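Local coordinates for protein hydrolase (Thermococcus thioreducens, PDB 6IAH) that probably hydrolyses phosphate monoesters, with magnesium, as a haloacid dehalogenase-superfamily phosphatase of broad substrate range that may include phosphoglycolate, at residues Asp19-Leu24 against Pro122-Lys127; Ala26-Gly31 against Arg117-Pro122; Glu73-Glu78 against Ile85-Glu90; Arg45-Lys50 against Glu61-Phe66. One frame throughout, in Å; residues are numbered along the deposited sequence. Where two conformers were deposited one is given.

How the contacts relate
All four contacts lie in the helical cap that this haloacid dehalogenase fold carries between the two strands, 12-13 and 129-130, of its small antiparallel sheet, apart from the five-stranded parallel sheet. Contacts 1 and 2 lie about 10 Å apart, centre to centre; both join helix 17-32 to the loop before strand 129-130 and share Pro122. Contacts 3 and 4, about 7 Å apart between centres, are nested within that long excursion and follow in series, contact 4 first. Contact 4 packs helix 41-50 on helix 56-68, which also touch helix 17-32; contact 3 pairs the next two helices. Together they tie five cap helices and the returning loop into one body beside the magnesium site.

Contact 1. Residues Asp19-Leu24 against Pro122-Lys127; sequences DEATKL and PGLWKK
Leu124 sets one methyl, CD1, against helix 17-32, where it meets Ala21, Leu24 and Glu20. The contact belongs to the helical cap of a haloacid dehalogenase fold: it joins the first cap helix to the short 3-10 turn 124-127 that leads the chain back into strand 129-130.

The link between the two segments is apolar. Leu124 CD1 sits 3.8 Å from Ala21 CB and 3.4 Å from Ala21 N, so the small alanine lets the methyl come down to the helix backbone. Leu24 CD1 closes in from the next turn, 4.0 Å from Leu124 CD1. The reach of Leu124 follows from its torsions: CG lies opposite the carbonyl carbon (chi1 -68°) and CD1 continues away from CA in an extended line. Glu20, in the conformer given, lends its aliphatic part, with CG 4.0 Å from Leu124 CD1 and the two side chains crossing at about a right angle. A bend at its second torsion takes the carboxylate off to the side. The Glu20 side chain is about 6 Å from that of Glu16, which binds a second magnesium in a structure of this protein but not in this chain.

Phe105 and Phe108 of helix 100-110 extend the packing, touching Ala21 and Leu24 respectively.

No hydrogen bond crosses between the two segments; the 3-10 turn has bonds of its own. Lys127 N bonds Leu124 O at 3.0 Å. Gly123 O takes two donors from opposite faces of its plane: Lys126 N and, in the given conformer of that lysine, Lys126 NZ at 3.2 Å.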
# COMPACT_ATOMS: atom_id res chain seq x y z
N ASP A 19 3.80 7.69 -3.34
CA ASP A 19 3.57 8.62 -4.42
C ASP A 19 4.82 9.41 -4.77
O ASP A 19 5.09 9.60 -5.93
CB ASP A 19 2.45 9.59 -4.08
CG ASP A 19 1.05 8.96 -4.08
OD1 ASP A 19 0.88 7.76 -4.38
OD2 ASP A 19 0.11 9.71 -3.82
N GLU A 20 5.56 9.90 -3.78
CA GLU A 20 6.80 10.64 -4.04
C GLU A 20 7.90 9.70 -4.55
O GLU A 20 8.72 10.10 -5.35
CB GLU A 20 7.25 11.42 -2.80
CG GLU A 20 8.48 12.30 -2.98
CD GLU A 20 8.20 13.64 -3.64
OE1 GLU A 20 7.02 13.95 -3.92
OE2 GLU A 20 9.17 14.38 -3.90
N ALA A 21 7.93 8.44 -4.12
CA ALA A 21 8.88 7.53 -4.69
C ALA A 21 8.62 7.26 -6.18
O ALA A 21 9.58 7.16 -6.97
CB ALA A 21 8.87 6.21 -3.88
N THR A 22 7.34 7.19 -6.57
CA THR A 22 6.94 7.01 -7.94
C THR A 22 7.38 8.25 -8.75
O THR A 22 8.04 8.16 -9.80
CB THR A 22 5.44 6.73 -8.02
OG1 THR A 22 5.13 5.50 -7.29
CG2 THR A 22 4.95 6.60 -9.47
N LYS A 23 7.07 9.42 -8.22
CA LYS A 23 7.48 10.66 -8.85
C LYS A 23 8.99 10.78 -9.04
O LYS A 23 9.45 10.96 -10.13
CB LYS A 23 6.97 11.82 -8.02
CG LYS A 23 7.40 13.19 -8.51
CD LYS A 23 7.30 14.20 -7.36
CE LYS A 23 7.06 15.59 -7.87
NZ LYS A 23 8.22 16.27 -8.42
N LEU A 24 9.77 10.60 -7.99
CA LEU A 24 11.20 10.69 -8.11
C LEU A 24 11.83 9.63 -9.03
O LEU A 24 12.78 9.90 -9.77
CB LEU A 24 11.88 10.63 -6.73
CG LEU A 24 11.50 11.73 -5.75
CD1 LEU A 24 12.27 11.46 -4.47
CD2 LEU A 24 11.81 13.13 -6.33
N PRO A 122 18.23 9.05 1.65
CA PRO A 122 17.44 8.85 2.90
C PRO A 122 16.04 8.32 2.51
O PRO A 122 15.24 9.04 1.93
CB PRO A 122 17.36 10.27 3.52
CG PRO A 122 17.93 11.21 2.55
CD PRO A 122 18.22 10.49 1.24
N GLY A 123 15.81 7.04 2.76
CA GLY A 123 14.58 6.42 2.36
C GLY A 123 13.31 7.22 2.64
O GLY A 123 13.08 7.64 3.77
N LEU A 124 12.46 7.32 1.63
CA LEU A 124 11.12 7.95 1.76
C LEU A 124 10.20 7.21 2.71
O LEU A 124 9.29 7.83 3.22
CB LEU A 124 10.43 8.14 0.42
CG LEU A 124 11.06 9.18 -0.51
CD1 LEU A 124 10.49 9.02 -1.91
CD2 LEU A 124 10.92 10.60 0.04
N TRP A 125 10.47 5.92 3.02
CA TRP A 125 9.66 5.24 4.01
C TRP A 125 9.65 5.97 5.39
O TRP A 125 8.68 5.87 6.14
CB TRP A 125 10.07 3.76 4.16
CG TRP A 125 11.34 3.57 4.93
CD1 TRP A 125 12.63 3.61 4.43
CD2 TRP A 125 11.47 3.21 6.32
NE1 TRP A 125 13.53 3.39 5.43
CE2 TRP A 125 12.87 3.14 6.60
CE3 TRP A 125 10.57 3.02 7.36
CZ2 TRP A 125 13.36 2.82 7.88
CZ3 TRP A 125 11.06 2.75 8.63
CH2 TRP A 125 12.43 2.64 8.88
N LYS A 126 10.70 6.73 5.68
CA LYS A 126 10.82 7.38 6.97
C LYS A 126 9.96 8.64 7.06
O LYS A 126 9.85 9.20 8.14
CB LYS A 126 12.32 7.59 7.31
CG LYS A 126 13.11 6.27 7.23
CD LYS A 126 14.57 6.35 7.66
CE LYS A 126 15.25 7.69 7.32
NZ LYS A 126 15.46 7.99 5.86
N LYS A 127 9.33 9.08 5.97
CA LYS A 127 8.32 10.15 6.04
C LYS A 127 6.93 9.64 6.45
O LYS A 127 6.05 10.44 6.67
CB LYS A 127 8.21 10.88 4.73
CG LYS A 127 9.49 11.65 4.35
CD LYS A 127 9.13 12.63 3.25
CE LYS A 127 10.33 13.23 2.55
NZ LYS A 127 11.23 13.86 3.54

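Contact 2. Residues Ala26-Gly31 against Arg117-Pro122; sequences AEYFLG and RLFDFP
Tyr28 projects from helix 17-32 toward Leu118 and Phe119, which belong to the irregular loop between helix 100-110 and strand 129-130. The contact is small and lies at the protein surface, away from the magnesium site.

Van der Waals packing carries it. The phenol end of Tyr28 meets Leu118: OH is 3.5 Å and CZ 4.1 Å from Leu118 CD2, with the two side chains crossing at about a right angle. Tyr28 reaches this far because its CG stands trans to the backbone N (chi1 176°), which swings the ring out from the helix.

Aromatic packing comes next. Tyr28 CE2 lies 4.0 Å from Phe119 CE1, and the two side chains run past each other in opposite directions, each ring approached obliquely. A chi1 of 41°, between backbone N and carbonyl carbon, is what turns the CE1 side of Phe119 to the tyrosine. Behind Tyr28, the neighbouring Phe29 offers a ring face: Tyr28 CD1 stands 3.8 Å above it, toward the rim, while Phe29 CD2 lies at the edge of the tyrosine ring and in its plane. Phe119 and Phe121 each make an edge-to-face pair with Phe108, so the loop's aromatic side chains are gathered on helix 100-110.

Hydrogen bonding across the two segments is absent; the loop is instead tied to helix 100-110, where Leu118 N is bonded to Thr107 OG1. Tyr28 itself also touches Val104 of that helix. The arrangement is apolar packing at the surface between a cap helix and the returning loop, within the inserted helical cap of the haloacid dehalogenase fold.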
# COMPACT_ATOMS: atom_id res chain seq x y z
N ALA A 26 10.36 8.21 -11.70
CA ALA A 26 10.03 8.58 -13.05
C ALA A 26 10.92 9.74 -13.43
O ALA A 26 11.46 9.76 -14.54
CB ALA A 26 8.57 8.93 -13.21
N GLU A 27 11.08 10.68 -12.51
CA GLU A 27 11.84 11.93 -12.84
C GLU A 27 13.31 11.64 -12.98
O GLU A 27 13.95 12.26 -13.81
CB GLU A 27 11.57 13.01 -11.85
CG GLU A 27 10.22 13.64 -11.99
CD GLU A 27 9.92 14.67 -10.88
OE1 GLU A 27 10.71 14.83 -9.94
OE2 GLU A 27 8.84 15.29 -10.98
N TYR A 28 13.83 10.60 -12.30
CA TYR A 28 15.19 10.12 -12.49
C TYR A 28 15.38 9.65 -13.95
O TYR A 28 16.37 10.04 -14.59
CB TYR A 28 15.49 8.96 -11.52
CG TYR A 28 16.84 8.31 -11.68
CD1 TYR A 28 17.01 7.25 -12.57
CD2 TYR A 28 17.96 8.78 -10.98
CE1 TYR A 28 18.25 6.64 -12.76
CE2 TYR A 28 19.22 8.16 -11.16
CZ TYR A 28 19.33 7.07 -12.05
OH TYR A 28 20.52 6.43 -12.29
N PHE A 29 14.48 8.80 -14.47
CA PHE A 29 14.65 8.33 -15.87
C PHE A 29 14.40 9.45 -16.86
O PHE A 29 15.08 9.56 -17.88
CB PHE A 29 13.75 7.16 -16.16
CG PHE A 29 14.26 5.94 -15.51
CD1 PHE A 29 15.27 5.23 -16.11
CD2 PHE A 29 13.89 5.63 -14.20
CE1 PHE A 29 15.85 4.15 -15.47
CE2 PHE A 29 14.48 4.54 -13.56
CZ PHE A 29 15.46 3.83 -14.19
N LEU A 30 13.42 10.28 -16.58
CA LEU A 30 13.23 11.45 -17.44
C LEU A 30 14.49 12.28 -17.58
O LEU A 30 14.83 12.71 -18.69
CB LEU A 30 12.02 12.26 -17.00
CG LEU A 30 10.66 11.56 -17.19
CD1 LEU A 30 9.57 12.31 -16.48
CD2 LEU A 30 10.25 11.32 -18.67
N GLY A 31 15.15 12.55 -16.47
CA GLY A 31 16.44 13.28 -16.42
C GLY A 31 17.49 12.65 -17.30
O GLY A 31 18.23 13.34 -17.96
N ARG A 117 21.22 -0.61 -3.08
CA ARG A 117 21.01 0.81 -3.42
C ARG A 117 21.92 1.27 -4.55
O ARG A 117 23.07 0.83 -4.60
CB ARG A 117 21.26 1.72 -2.23
CG ARG A 117 22.72 1.93 -1.78
CD ARG A 117 22.75 2.87 -0.58
NE ARG A 117 24.05 3.42 -0.19
CZ ARG A 117 24.50 3.33 1.06
NH1 ARG A 117 23.76 2.72 1.95
NH2 ARG A 117 25.66 3.83 1.40
N LEU A 118 21.42 2.16 -5.41
CA LEU A 118 22.21 2.64 -6.52
C LEU A 118 23.04 3.85 -6.08
O LEU A 118 24.12 4.08 -6.63
CB LEU A 118 21.27 2.92 -7.69
CG LEU A 118 21.89 3.28 -9.04
CD1 LEU A 118 22.52 2.08 -9.73
CD2 LEU A 118 20.83 3.94 -9.91
N PHE A 119 22.54 4.58 -5.09
CA PHE A 119 23.24 5.67 -4.46
C PHE A 119 22.69 5.81 -3.04
O PHE A 119 21.63 5.24 -2.70
CB PHE A 119 22.99 6.96 -5.25
CG PHE A 119 21.58 7.14 -5.73
CD1 PHE A 119 21.18 6.68 -6.98
CD2 PHE A 119 20.64 7.81 -4.93
CE1 PHE A 119 19.86 6.86 -7.41
CE2 PHE A 119 19.32 8.00 -5.36
CZ PHE A 119 18.92 7.51 -6.61
N ASP A 120 23.38 6.58 -2.22
CA ASP A 120 22.98 6.84 -0.85
C ASP A 120 21.81 7.84 -0.91
O ASP A 120 21.87 8.86 -1.57
CB ASP A 120 24.18 7.40 -0.03
CG ASP A 120 23.92 7.43 1.51
OD1 ASP A 120 22.93 6.88 2.00
OD2 ASP A 120 24.73 8.00 2.28
N PHE A 121 20.72 7.51 -0.23
CA PHE A 121 19.52 8.29 -0.24
C PHE A 121 18.78 7.99 1.05
O PHE A 121 18.77 6.79 1.53
CB PHE A 121 18.62 8.00 -1.44
CG PHE A 121 17.52 9.00 -1.63
CD1 PHE A 121 17.74 10.19 -2.28
CD2 PHE A 121 16.25 8.76 -1.10
CE1 PHE A 121 16.72 11.15 -2.41
CE2 PHE A 121 15.21 9.67 -1.29
CZ PHE A 121 15.46 10.88 -1.92
N PRO A 122 18.23 9.05 1.65
CA PRO A 122 17.44 8.85 2.90
C PRO A 122 16.04 8.32 2.51
O PRO A 122 15.24 9.04 1.93
CB PRO A 122 17.36 10.27 3.52
CG PRO A 122 17.93 11.21 2.55
CD PRO A 122 18.22 10.49 1.24

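Contact 3. Residues Glu73-Glu78 against Ile85-Glu90; sequences EELVEE and IEWVRE
Two consecutive short helices of the cap, 72-78 and 85-92, are joined by a brief loop and meet through Trp87, which reaches across to Glu78 and Leu75. A chi1 of -174° points the indole away from its own backbone N and across to helix 72-78, with the six-membered ring leading.

Glu78, on the last turn of its helix, lays an extended side chain across that end of the ring. Its CG is 3.7 Å from Trp87 CZ2, and its CD lies in the indole plane at the ring edge, 3.8 Å from Trp87 CH2. The carboxylate is turned 80° against the ring, with Glu78 OE2 3.7 Å from Trp87 CZ2; the electropositive hydrogens of the ring rim may make this a mildly favourable place for the charge. Leu75, itself buried, brings CD2 to the edge, near the ring plane, 4.3 Å from Trp87 CH2.

Phe79 pairs edge-to-face with the indole, and Pro80 also touches it, so the connecting loop joins in. With an alanine in place of Trp87, a gap would probably open between the two helices, leaving Phe79 without its aromatic partner and the Glu78 chain freer to turn. Leu75 in addition packs on Phe66 of helix 56-68, which sets the pair against the rest of the cap. Two successive helices packed through a tryptophan in this way form one element of this all-helical haloacid dehalogenase cap.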
# COMPACT_ATOMS: atom_id res chain seq x y z
N GLU A 73 -0.75 14.07 -19.58
CA GLU A 73 -2.11 14.39 -19.17
C GLU A 73 -3.18 13.70 -19.99
O GLU A 73 -4.08 13.07 -19.41
CB GLU A 73 -2.33 15.90 -19.14
CG GLU A 73 -3.70 16.24 -18.62
CD GLU A 73 -3.58 17.31 -17.58
OE1 GLU A 73 -3.10 16.98 -16.47
OE2 GLU A 73 -3.86 18.48 -17.95
N GLU A 74 -3.09 13.84 -21.31
CA GLU A 74 -3.98 13.17 -22.24
C GLU A 74 -3.90 11.64 -22.08
O GLU A 74 -4.92 10.99 -22.17
CB GLU A 74 -3.60 13.46 -23.69
CG GLU A 74 -3.93 14.82 -24.28
CD GLU A 74 -3.45 14.89 -25.74
OE1 GLU A 74 -3.44 13.83 -26.44
OE2 GLU A 74 -3.05 15.97 -26.21
N LEU A 75 -2.68 11.10 -21.89
CA LEU A 75 -2.50 9.64 -21.84
C LEU A 75 -3.07 9.03 -20.56
O LEU A 75 -3.61 7.93 -20.59
CB LEU A 75 -1.04 9.25 -22.05
CG LEU A 75 -0.55 9.40 -23.47
CD1 LEU A 75 0.96 9.42 -23.56
CD2 LEU A 75 -1.14 8.33 -24.37
N VAL A 76 -2.96 9.76 -19.45
CA VAL A 76 -3.60 9.34 -18.21
C VAL A 76 -5.12 9.24 -18.45
O VAL A 76 -5.74 8.30 -17.98
CB VAL A 76 -3.27 10.26 -17.03
CG1 VAL A 76 -4.15 9.95 -15.76
CG2 VAL A 76 -1.78 10.16 -16.70
N GLU A 77 -5.69 10.17 -19.20
CA GLU A 77 -7.13 10.18 -19.46
C GLU A 77 -7.49 9.07 -20.42
O GLU A 77 -8.56 8.44 -20.29
CB GLU A 77 -7.55 11.58 -19.99
CG GLU A 77 -9.00 11.83 -20.39
CD GLU A 77 -10.08 11.36 -19.39
OE1 GLU A 77 -9.97 11.59 -18.13
OE2 GLU A 77 -11.06 10.74 -19.91
N GLU A 78 -6.64 8.81 -21.39
CA GLU A 78 -6.94 7.82 -22.41
C GLU A 78 -6.79 6.41 -21.80
O GLU A 78 -7.44 5.49 -22.23
CB GLU A 78 -5.99 7.96 -23.61
CG GLU A 78 -6.04 6.78 -24.59
CD GLU A 78 -5.22 6.95 -25.87
OE1 GLU A 78 -4.39 7.88 -25.93
OE2 GLU A 78 -5.42 6.13 -26.83
N ILE A 85 0.58 -2.45 -17.58
CA ILE A 85 1.77 -1.93 -18.29
C ILE A 85 1.81 -2.36 -19.77
O ILE A 85 2.38 -1.66 -20.63
CB ILE A 85 3.09 -2.29 -17.54
CG1 ILE A 85 4.27 -1.41 -18.01
CG2 ILE A 85 3.48 -3.79 -17.71
CD1 ILE A 85 3.98 0.11 -17.92
N GLU A 86 1.20 -3.50 -20.07
CA GLU A 86 1.10 -3.98 -21.44
C GLU A 86 0.52 -2.97 -22.42
O GLU A 86 0.94 -2.92 -23.55
CB GLU A 86 0.28 -5.29 -21.47
CG GLU A 86 -0.10 -5.78 -22.87
CD GLU A 86 -1.10 -6.92 -22.77
OE1 GLU A 86 -0.71 -7.99 -22.23
OE2 GLU A 86 -2.27 -6.71 -23.20
N TRP A 87 -0.50 -2.24 -22.02
CA TRP A 87 -1.08 -1.23 -22.90
C TRP A 87 -0.02 -0.18 -23.35
O TRP A 87 0.03 0.19 -24.50
CB TRP A 87 -2.26 -0.55 -22.22
CG TRP A 87 -3.07 0.42 -23.03
CD1 TRP A 87 -4.21 0.13 -23.72
CD2 TRP A 87 -2.87 1.83 -23.18
NE1 TRP A 87 -4.71 1.25 -24.30
CE2 TRP A 87 -3.93 2.31 -23.98
CE3 TRP A 87 -1.89 2.73 -22.72
CZ2 TRP A 87 -4.05 3.68 -24.37
CZ3 TRP A 87 -2.01 4.11 -23.10
CH2 TRP A 87 -3.11 4.57 -23.87
N VAL A 88 0.80 0.24 -22.40
CA VAL A 88 1.83 1.23 -22.59
C VAL A 88 2.94 0.70 -23.47
O VAL A 88 3.35 1.35 -24.42
CB VAL A 88 2.40 1.72 -21.22
CG1 VAL A 88 3.34 2.89 -21.45
CG2 VAL A 88 1.28 2.23 -20.30
N ARG A 89 3.39 -0.53 -23.17
CA ARG A 89 4.42 -1.16 -23.91
C ARG A 89 4.04 -1.44 -25.33
O ARG A 89 4.86 -1.23 -26.26
CB ARG A 89 4.88 -2.46 -23.22
CG ARG A 89 5.57 -2.18 -21.93
CD ARG A 89 5.78 -3.50 -21.14
NE ARG A 89 6.46 -3.29 -19.87
CZ ARG A 89 6.73 -4.27 -19.00
NH1 ARG A 89 6.34 -5.51 -19.30
NH2 ARG A 89 7.34 -4.01 -17.82
N GLU A 90 2.79 -1.84 -25.53
CA GLU A 90 2.31 -2.10 -26.88
C GLU A 90 2.20 -0.79 -27.64
O GLU A 90 2.50 -0.73 -28.82
CB GLU A 90 0.99 -2.81 -26.87
CG GLU A 90 1.10 -4.32 -26.67
CD GLU A 90 -0.25 -5.00 -26.53
OE1 GLU A 90 -1.29 -4.35 -26.78
OE2 GLU A 90 -0.29 -6.19 -26.16

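Contact 4. Residues Arg45-Lys50 against Glu61-Phe66; sequences RELRRK and EALILF
The ring of Phe66 has the carbonyl carbon of Ala62, one turn earlier, over one face, 4.2 Å above the plane and toward the rim, while Leu47 brings CD1 in obliquely, 4.2 Å from Phe66 CE2. The other flat group is the guanidinium of Arg49, which has Glu46 CD at its edge and in its plane. Both belong to the helical cap of the haloacid dehalogenase fold, where helix 41-50 packs on helix 56-68. The two short segments run at 126° between their N-to-C directions, their axes 11.3 Å apart at closest.

From helix 41-50, Leu47 makes all the side-chain contacts to the other segment. Its chi1 of -177° carries the branch outward from the helix, and in the conformer given its two methyls divide the work. CD2 presses on Ala62 CB at 3.7 Å and on Leu63 CD2 at 3.8 Å; the two leucine side chains slide past one another in opposite directions. CD1 is the branch that goes to the phenylalanine. All four residues are buried, and Phe53 and Phe79 also touch Leu47, making an apolar core between the helices.

Beside this core, polar side chains of helix 41-50 pair with one another or with neighbours: Arg48 forms salt bridges to Asp19 and Asp56. Arg49 makes a salt bridge to Glu46, gripping it side-on, its NE bonding Glu46 OE1 at 3.0 Å in a nearly straight line (171°) and its NH2 bonding Glu46 OE2 at 2.7 Å.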
# COMPACT_ATOMS: atom_id res chain seq x y z
N ARG A 45 -1.58 9.32 -8.80
CA ARG A 45 -2.81 8.89 -8.14
C ARG A 45 -3.81 8.32 -9.09
O ARG A 45 -4.35 7.24 -8.85
CB ARG A 45 -3.44 10.10 -7.37
CG ARG A 45 -2.61 10.49 -6.17
CD ARG A 45 -3.32 11.50 -5.30
NE ARG A 45 -3.79 12.68 -6.05
CZ ARG A 45 -3.26 13.91 -6.02
NH1 ARG A 45 -2.21 14.24 -5.27
NH2 ARG A 45 -3.81 14.86 -6.75
N GLU A 46 -4.11 9.06 -10.14
CA GLU A 46 -5.15 8.65 -11.08
C GLU A 46 -4.79 7.40 -11.85
O GLU A 46 -5.64 6.57 -12.09
CB GLU A 46 -5.42 9.80 -12.05
CG GLU A 46 -6.48 9.58 -13.10
CD GLU A 46 -7.85 9.22 -12.53
OE1 GLU A 46 -8.14 9.44 -11.33
OE2 GLU A 46 -8.62 8.66 -13.32
N LEU A 47 -3.53 7.27 -12.23
CA LEU A 47 -3.09 6.16 -13.04
C LEU A 47 -3.14 4.89 -12.20
O LEU A 47 -3.60 3.85 -12.67
CB LEU A 47 -1.69 6.45 -13.60
CG LEU A 47 -1.09 5.40 -14.55
CD1 LEU A 47 -2.05 5.19 -15.70
CD2 LEU A 47 0.28 5.81 -15.09
N ARG A 48 -2.72 4.98 -10.94
CA ARG A 48 -2.78 3.85 -10.03
C ARG A 48 -4.24 3.48 -9.72
O ARG A 48 -4.59 2.31 -9.72
CB ARG A 48 -2.02 4.14 -8.73
CG ARG A 48 -1.73 2.89 -7.93
CD ARG A 48 -1.34 3.17 -6.49
NE ARG A 48 -0.00 3.69 -6.36
CZ ARG A 48 0.32 4.94 -5.98
NH1 ARG A 48 -0.60 5.81 -5.74
NH2 ARG A 48 1.59 5.32 -5.83
N ARG A 49 -5.08 4.48 -9.52
CA ARG A 49 -6.48 4.26 -9.19
C ARG A 49 -7.24 3.56 -10.31
O ARG A 49 -7.88 2.55 -10.07
CB ARG A 49 -7.17 5.60 -8.89
CG ARG A 49 -8.64 5.49 -8.41
CD ARG A 49 -9.39 6.80 -8.62
NE ARG A 49 -9.57 7.17 -10.04
CZ ARG A 49 -10.38 6.55 -10.91
NH1 ARG A 49 -11.12 5.52 -10.53
NH2 ARG A 49 -10.44 6.96 -12.18
N LYS A 50 -7.18 4.09 -11.51
CA LYS A 50 -7.93 3.52 -12.61
C LYS A 50 -7.29 2.24 -13.15
O LYS A 50 -8.01 1.40 -13.65
CB LYS A 50 -8.13 4.53 -13.75
CG LYS A 50 -6.91 4.69 -14.67
CD LYS A 50 -6.95 5.89 -15.62
CE LYS A 50 -8.20 5.94 -16.44
NZ LYS A 50 -8.11 6.90 -17.57
N GLU A 61 7.06 3.14 -14.67
CA GLU A 61 7.32 2.89 -16.08
C GLU A 61 6.36 3.54 -17.06
O GLU A 61 6.79 4.16 -18.04
CB GLU A 61 7.41 1.36 -16.37
CG GLU A 61 7.78 1.06 -17.80
CD GLU A 61 7.81 -0.51 -18.04
OE1 GLU A 61 7.72 -1.22 -17.06
OE2 GLU A 61 7.91 -0.96 -19.18
N ALA A 62 5.07 3.42 -16.76
CA ALA A 62 4.02 4.03 -17.51
C ALA A 62 4.23 5.55 -17.54
O ALA A 62 4.17 6.13 -18.57
CB ALA A 62 2.67 3.70 -16.89
N LEU A 63 4.51 6.14 -16.40
CA LEU A 63 4.65 7.62 -16.33
C LEU A 63 5.83 8.16 -17.06
O LEU A 63 5.79 9.30 -17.59
CB LEU A 63 4.67 8.07 -14.87
CG LEU A 63 3.32 7.96 -14.18
CD1 LEU A 63 3.52 8.07 -12.71
CD2 LEU A 63 2.31 9.01 -14.68
N ILE A 64 6.89 7.38 -17.08
CA ILE A 64 8.12 7.71 -17.82
C ILE A 64 7.84 7.80 -19.32
O ILE A 64 8.09 8.85 -19.98
CB ILE A 64 9.26 6.71 -17.56
CG1 ILE A 64 9.73 6.83 -16.14
CG2 ILE A 64 10.45 6.98 -18.51
CD1 ILE A 64 10.54 5.62 -15.68
N LEU A 65 7.24 6.75 -19.83
CA LEU A 65 6.89 6.69 -21.25
C LEU A 65 5.89 7.77 -21.58
O LEU A 65 6.08 8.50 -22.57
CB LEU A 65 6.41 5.29 -21.68
CG LEU A 65 7.53 4.19 -21.63
CD1 LEU A 65 6.99 2.76 -21.72
CD2 LEU A 65 8.55 4.38 -22.73
N PHE A 66 4.88 7.94 -20.72
CA PHE A 66 3.86 8.95 -21.05
C PHE A 66 4.49 10.34 -21.09
O PHE A 66 4.17 11.12 -21.98
CB PHE A 66 2.75 9.02 -19.97
CG PHE A 66 1.74 7.86 -20.00
CD1 PHE A 66 1.84 6.83 -20.88
CD2 PHE A 66 0.63 7.90 -19.15
CE1 PHE A 66 0.89 5.78 -20.89
CE2 PHE A 66 -0.34 6.88 -19.18
CZ PHE A 66 -0.17 5.82 -20.03